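Local coordinates for natterin-like protein (Lethenteron camtschaticum, PDB 6IUL) that is a pore-forming cytotoxin of the lamprey immune system that probably recognises target-cell glycans through its jacalin-like lectin domain and perforates the membrane with its aerolysin-type module, at residues Met159-Met168 with Val221-Val232. Numbering follows the deposited sequence.
Sequences MHQILPNVQM and VMEVETGFSFTV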
ATOM      1  N   MET A 159      11.026   3.767  24.030  1.00 48.79           N
ATOM      2  CA  MET A 159       9.645   3.334  24.107  1.00 53.25           C
ATOM      3  C   MET A 159       9.080   3.262  25.544  1.00 55.79           C
ATOM      4  O   MET A 159       7.995   3.783  25.810  1.00 43.88           O
ATOM      5  CB  MET A 159       9.478   1.967  23.447  1.00 53.11           C
ATOM      6  CG  MET A 159       8.014   1.524  23.447  1.00 51.43           C
ATOM      7  SD  MET A 159       7.654   0.208  22.273  1.00 51.69           S
ATOM      8  CE  MET A 159       7.794  -1.253  23.289  1.00 56.78           C
ATOM      9  N   HIS A 160       9.831   2.604  26.420  1.00 57.83           N
ATOM     10  CA  HIS A 160       9.560   2.516  27.847  1.00 60.74           C
ATOM     11  C   HIS A 160       9.449   3.853  28.615  1.00 55.98           C
ATOM     12  O   HIS A 160       9.066   3.831  29.758  1.00 61.34           O
ATOM     13  CB  HIS A 160      10.688   1.674  28.483  1.00 65.96           C
ATOM     14  CG  HIS A 160      12.037   2.347  28.430  1.00 73.43           C
ATOM     15  ND1 HIS A 160      12.755   2.486  27.256  1.00 78.02           N
ATOM     16  CD2 HIS A 160      12.756   2.980  29.383  1.00 71.02           C
ATOM     17  CE1 HIS A 160      13.875   3.138  27.503  1.00 73.67           C
ATOM     18  NE2 HIS A 160      13.902   3.448  28.786  1.00 72.59           N
ATOM     19  N   GLN A 161       9.811   4.984  28.023  1.00 49.96           N
ATOM     20  CA  GLN A 161       9.816   6.256  28.730  1.00 54.44           C
ATOM     21  C   GLN A 161       8.713   7.182  28.287  1.00 55.41           C
ATOM     22  O   GLN A 161       8.532   8.237  28.896  1.00 53.96           O
ATOM     23  CB  GLN A 161      11.141   7.019  28.519  1.00 58.62           C
ATOM     24  CG  GLN A 161      12.392   6.289  28.984  1.00 61.02           C
ATOM     25  CD  GLN A 161      13.683   6.980  28.518  1.00 66.32           C
ATOM     26  OE1 GLN A 161      13.692   7.765  27.550  1.00 60.15           O
ATOM     27  NE2 GLN A 161      14.788   6.676  29.201  1.00 67.15           N
ATOM     28  N   ILE A 162       7.991   6.861  27.210  1.00 57.77           N
ATOM     29  CA  ILE A 162       6.927   7.749  26.810  1.00 59.94           C
ATOM     30  C   ILE A 162       5.565   7.048  26.894  1.00 59.70           C
ATOM     31  O   ILE A 162       5.428   5.852  26.588  1.00 52.54           O
ATOM     32  CB  ILE A 162       7.212   8.430  25.475  1.00 65.81           C
ATOM     33  CG1 ILE A 162       6.634   7.662  24.333  1.00 71.18           C
ATOM     34  CG2 ILE A 162       8.712   8.632  25.231  1.00 62.42           C
ATOM     35  CD1 ILE A 162       6.283   8.588  23.183  1.00 76.74           C
ATOM     36  N   LEU A 163       4.578   7.796  27.377  1.00 59.13           N
ATOM     37  CA  LEU A 163       3.244   7.230  27.529  1.00 61.37           C
ATOM     38  C   LEU A 163       2.412   7.458  26.282  1.00 48.60           C
ATOM     39  O   LEU A 163       2.465   8.552  25.705  1.00 45.93           O
ATOM     40  CB  LEU A 163       2.527   7.765  28.770  1.00 64.87           C
ATOM     41  CG  LEU A 163       2.946   7.071  30.087  1.00 73.52           C
ATOM     42  CD1 LEU A 163       1.902   7.441  31.147  1.00 71.90           C
ATOM     43  CD2 LEU A 163       3.153   5.534  30.046  1.00 75.67           C
ATOM     44  N   PRO A 164       1.638   6.427  25.878  1.00 41.97           N
ATOM     45  CA  PRO A 164       0.766   6.563  24.726  1.00 46.21           C
ATOM     46  C   PRO A 164      -0.281   7.642  24.966  1.00 46.16           C
ATOM     47  O   PRO A 164      -0.731   7.835  26.097  1.00 53.17           O
ATOM     48  CB  PRO A 164       0.104   5.195  24.602  1.00 42.17           C
ATOM     49  CG  PRO A 164       0.952   4.267  25.363  1.00 42.95           C
ATOM     50  CD  PRO A 164       1.578   5.075  26.454  1.00 42.60           C
ATOM     51  N   ASN A 165      -0.643   8.369  23.924  1.00 42.81           N
ATOM     52  CA  ASN A 165      -1.743   9.308  24.038  1.00 45.87           C
ATOM     53  C   ASN A 165      -2.990   8.685  23.364  1.00 49.48           C
ATOM     54  O   ASN A 165      -3.231   8.882  22.154  1.00 48.41           O
ATOM     55  CB  ASN A 165      -1.391  10.638  23.385  1.00 47.08           C
ATOM     56  CG  ASN A 165      -2.530  11.623  23.461  1.00 54.35           C
ATOM     57  OD1 ASN A 165      -3.406  11.492  24.318  1.00 70.10           O
ATOM     58  ND2 ASN A 165      -2.545  12.593  22.569  1.00 53.38           N
ATOM     59  N   VAL A 166      -3.773   7.941  24.136  1.00 47.95           N
ATOM     60  CA  VAL A 166      -4.955   7.253  23.592  1.00 45.59           C
ATOM     61  C   VAL A 166      -6.201   8.122  23.612  1.00 41.58           C
ATOM     62  O   VAL A 166      -6.680   8.451  24.658  1.00 50.60           O
ATOM     63  CB  VAL A 166      -5.217   5.972  24.379  1.00 44.95           C
ATOM     64  CG1 VAL A 166      -6.404   5.242  23.802  1.00 48.67           C
ATOM     65  CG2 VAL A 166      -3.991   5.073  24.346  1.00 45.95           C
ATOM     66  N   GLN A 167      -6.695   8.516  22.447  1.00 45.71           N
ATOM     67  CA  GLN A 167      -7.889   9.347  22.310  1.00 48.07           C
ATOM     68  C   GLN A 167      -9.112   8.443  22.033  1.00 49.00           C
ATOM     69  O   GLN A 167      -9.098   7.619  21.094  1.00 39.91           O
ATOM     70  CB  GLN A 167      -7.783  10.375  21.154  1.00 52.25           C
ATOM     71  CG  GLN A 167      -6.740  11.517  21.253  1.00 60.27           C
ATOM     72  CD  GLN A 167      -6.794  12.398  22.530  1.00 69.12           C
ATOM     73  OE1 GLN A 167      -6.096  13.399  22.605  1.00 80.51           O
ATOM     74  NE2 GLN A 167      -7.560  11.999  23.540  1.00 67.91           N
ATOM     75  N   MET A 168     -10.159   8.645  22.839  1.00 39.69           N
ATOM     76  CA  MET A 168     -11.399   7.889  22.759  1.00 38.16           C
ATOM     77  C   MET A 168     -12.368   8.565  21.809  1.00 37.24           C
ATOM     78  O   MET A 168     -12.486   9.792  21.787  1.00 33.61           O
ATOM     79  CB  MET A 168     -12.025   7.763  24.159  1.00 38.43           C
ATOM     80  CG  MET A 168     -11.152   7.029  25.171  1.00 38.78           C
ATOM     81  SD  MET A 168     -10.614   5.362  24.663  1.00 44.08           S
ATOM     82  CE  MET A 168     -10.031   4.744  26.261  1.00 55.40           C
ATOM     83  N   VAL A 221      -0.444  -0.504  21.553  1.00 51.46           N
ATOM     84  CA  VAL A 221      -0.797  -0.022  22.861  1.00 53.61           C
ATOM     85  C   VAL A 221      -1.347  -1.176  23.697  1.00 55.85           C
ATOM     86  O   VAL A 221      -1.990  -2.064  23.183  1.00 50.93           O
ATOM     87  CB  VAL A 221      -1.797   1.120  22.716  1.00 54.98           C
ATOM     88  CG1 VAL A 221      -2.620   1.309  23.974  1.00 65.39           C
ATOM     89  CG2 VAL A 221      -1.067   2.402  22.349  1.00 52.98           C
ATOM     90  N   MET A 222      -1.065  -1.154  24.993  1.00 59.22           N
ATOM     91  CA  MET A 222      -1.414  -2.237  25.904  1.00 62.96           C
ATOM     92  C   MET A 222      -2.036  -1.666  27.184  1.00 65.44           C
ATOM     93  O   MET A 222      -1.533  -0.695  27.767  1.00 57.98           O
ATOM     94  CB  MET A 222      -0.132  -3.009  26.239  1.00 71.83           C
ATOM     95  CG  MET A 222      -0.232  -4.039  27.347  1.00 75.11           C
ATOM     96  SD  MET A 222       1.412  -4.695  27.718  1.00 82.29           S
ATOM     97  CE  MET A 222       1.378  -6.177  26.702  1.00 87.79           C
ATOM     98  N   GLU A 223      -3.088  -2.331  27.645  1.00 76.71           N
ATOM     99  CA  GLU A 223      -3.835  -1.937  28.857  1.00 79.66           C
ATOM    100  C   GLU A 223      -3.050  -2.351  30.101  1.00 72.10           C
ATOM    101  O   GLU A 223      -2.815  -3.527  30.338  1.00 68.24           O
ATOM    102  CB  GLU A 223      -5.255  -2.547  28.901  1.00 85.68           C
ATOM    103  CG  GLU A 223      -5.844  -2.966  27.542  1.00 94.03           C
ATOM    104  CD  GLU A 223      -5.361  -4.347  27.082  1.00 95.75           C
ATOM    105  OE1 GLU A 223      -5.510  -5.284  27.887  1.00103.69           O
ATOM    106  OE2 GLU A 223      -4.797  -4.492  25.959  1.00 77.93           O
ATOM    107  N   VAL A 224      -2.592  -1.354  30.836  1.00 74.53           N
ATOM    108  CA  VAL A 224      -2.142  -1.528  32.204  1.00 89.68           C
ATOM    109  C   VAL A 224      -3.224  -0.826  33.023  1.00 95.32           C
ATOM    110  O   VAL A 224      -4.136  -0.253  32.445  1.00106.41           O
ATOM    111  CB  VAL A 224      -0.724  -0.939  32.430  1.00 84.54           C
ATOM    112  CG1 VAL A 224       0.292  -1.730  31.620  1.00 79.64           C
ATOM    113  CG2 VAL A 224      -0.658   0.557  32.104  1.00 78.87           C
ATOM    114  N   GLU A 225      -3.165  -0.898  34.350  1.00103.94           N
ATOM    115  CA  GLU A 225      -4.148  -0.182  35.149  1.00104.23           C
ATOM    116  C   GLU A 225      -3.531   1.026  35.827  1.00 95.65           C
ATOM    117  O   GLU A 225      -4.069   1.536  36.800  1.00 96.42           O
ATOM    118  CB  GLU A 225      -4.872  -1.127  36.108  1.00107.69           C
ATOM    119  CG  GLU A 225      -5.677  -2.186  35.368  1.00107.78           C
ATOM    120  CD  GLU A 225      -5.064  -3.577  35.438  1.00107.30           C
ATOM    121  OE1 GLU A 225      -3.825  -3.699  35.570  1.00106.15           O
ATOM    122  OE2 GLU A 225      -5.830  -4.549  35.343  1.00102.25           O
ATOM    123  N   THR A 226      -2.398   1.473  35.285  1.00 94.89           N
ATOM    124  CA  THR A 226      -1.895   2.840  35.469  1.00 93.65           C
ATOM    125  C   THR A 226      -2.425   3.726  34.333  1.00 90.21           C
ATOM    126  O   THR A 226      -2.484   4.956  34.429  1.00 88.68           O
ATOM    127  CB  THR A 226      -0.349   2.877  35.433  1.00 94.44           C
ATOM    128  OG1 THR A 226       0.180   1.891  36.329  1.00 91.76           O
ATOM    129  CG2 THR A 226       0.189   4.279  35.787  1.00 86.23           C
ATOM    130  N   GLY A 227      -2.826   3.064  33.258  1.00 84.14           N
ATOM    131  CA  GLY A 227      -3.268   3.729  32.039  1.00 83.24           C
ATOM    132  C   GLY A 227      -2.957   2.855  30.827  1.00 76.08           C
ATOM    133  O   GLY A 227      -3.433   1.720  30.727  1.00 65.93           O
ATOM    134  N   PHE A 228      -2.140   3.374  29.914  1.00 62.23           N
ATOM    135  CA  PHE A 228      -1.695   2.578  28.790  1.00 57.55           C
ATOM    136  C   PHE A 228      -0.166   2.603  28.726  1.00 53.92           C
ATOM    137  O   PHE A 228       0.481   3.542  29.188  1.00 49.25           O
ATOM    138  CB  PHE A 228      -2.302   3.112  27.503  1.00 58.19           C
ATOM    139  CG  PHE A 228      -3.787   2.886  27.374  1.00 57.86           C
ATOM    140  CD1 PHE A 228      -4.284   1.659  26.962  1.00 52.07           C
ATOM    141  CD2 PHE A 228      -4.689   3.923  27.593  1.00 60.27           C
ATOM    142  CE1 PHE A 228      -5.650   1.464  26.771  1.00 54.24           C
ATOM    143  CE2 PHE A 228      -6.065   3.722  27.435  1.00 56.57           C
ATOM    144  CZ  PHE A 228      -6.545   2.496  27.018  1.00 49.87           C
ATOM    145  N   SER A 229       0.395   1.535  28.180  1.00 52.37           N
ATOM    146  CA  SER A 229       1.802   1.494  27.849  1.00 53.37           C
ATOM    147  C   SER A 229       2.025   0.943  26.442  1.00 51.84           C
ATOM    148  O   SER A 229       1.215   0.209  25.900  1.00 53.14           O
ATOM    149  CB  SER A 229       2.561   0.651  28.850  1.00 54.58           C
ATOM    150  OG  SER A 229       2.131  -0.690  28.745  1.00 60.99           O
ATOM    151  N   PHE A 230       3.160   1.298  25.853  1.00 51.01           N
ATOM    152  CA  PHE A 230       3.591   0.696  24.583  1.00 46.40           C
ATOM    153  C   PHE A 230       4.165  -0.725  24.749  1.00 49.58           C
ATOM    154  O   PHE A 230       4.816  -1.022  25.746  1.00 53.99           O
ATOM    155  CB  PHE A 230       4.621   1.607  23.911  1.00 40.66           C
ATOM    156  CG  PHE A 230       4.047   2.873  23.340  1.00 35.94           C
ATOM    157  CD1 PHE A 230       3.021   2.825  22.426  1.00 37.29           C
ATOM    158  CD2 PHE A 230       4.583   4.107  23.653  1.00 36.69           C
ATOM    159  CE1 PHE A 230       2.514   3.978  21.859  1.00 36.88           C
ATOM    160  CE2 PHE A 230       4.063   5.270  23.115  1.00 39.42           C
ATOM    161  CZ  PHE A 230       3.034   5.209  22.198  1.00 40.57           C
ATOM    162  N   THR A 231       3.886  -1.607  23.790  1.00 50.50           N
ATOM    163  CA  THR A 231       4.649  -2.860  23.597  1.00 52.52           C
ATOM    164  C   THR A 231       4.837  -3.107  22.101  1.00 55.99           C
ATOM    165  O   THR A 231       4.306  -2.346  21.278  1.00 47.56           O
ATOM    166  CB  THR A 231       3.956  -4.092  24.154  1.00 55.43           C
ATOM    167  OG1 THR A 231       2.545  -3.957  23.935  1.00 57.76           O
ATOM    168  CG2 THR A 231       4.282  -4.255  25.624  1.00 68.25           C
ATOM    169  N   VAL A 232       5.588  -4.152  21.741  1.00 54.46           N
ATOM    170  CA  VAL A 232       5.732  -4.509  20.339  1.00 57.25           C
ATOM    171  C   VAL A 232       5.041  -5.831  20.113  1.00 51.65           C
ATOM    172  O   VAL A 232       5.349  -6.824  20.767  1.00 46.79           O
ATOM    173  CB  VAL A 232       7.211  -4.583  19.816  1.00 60.31           C
ATOM    174  CG1 VAL A 232       7.894  -3.234  19.943  1.00 60.64           C
ATOM    175  CG2 VAL A 232       8.008  -5.691  20.502  1.00 65.15           C
TER
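Met-159 opens the contact by slanting its side chain across Phe-230 toward the backbone of Thr-231. With CG anti to the backbone N (chi1 -177°) the chain runs out extended, bringing CG to 3.4 Å from Phe-230 CB, and a bend at the sulfur then turns the methyl CE over the backbone at Thr-231, 3.5 Å from its CA. CE also brushes CG1 of Val-232. After the short 3-10 turn, Ile-162 meets the rim of the Phe-230 ring, its CG1 in the ring plane and 3.7 Å from CE2. Leu-163 has little to offer beyond CD2, which lies against the carbonyl oxygen of Phe-228.

Pro-164 is the wedge. Its CG sits over the middle of the Phe-230 ring, 3.7 Å from the centroid and only 4° off the ring normal, a CH-pi contact. CB reaches Val-221 CG2, while CD abuts Phe-228 O at 3.3 Å. One pyrrolidine ring thus touches both strands of the 221-232 hairpin. Val-166 repeats the theme on the other phenylalanine: CG2 stands over a face of Phe-228, 3.9 Å from the centroid but displaced toward the rim, and Met-168 CE comes up to the edge of the same ring at CZ.

No hydrogen bond crosses between the segments; the grip is apolar. The hairpin holds itself through paired backbone bonds between Met-222 and Ser-229, with Val-224 N bonded to Gly-227 O at the turn. All this lies in the elongated, strand-rich aerolysin-type module. Gln-167 pairs by backbone with Arg-270 of strand 260-285, which also packs against Ile-162, Val-221 and Phe-230 through Leu-275, Ala-271 and Ile-273, while Thr-303 and Thr-305 of strand 290-313 touch Val-221 and Phe-228.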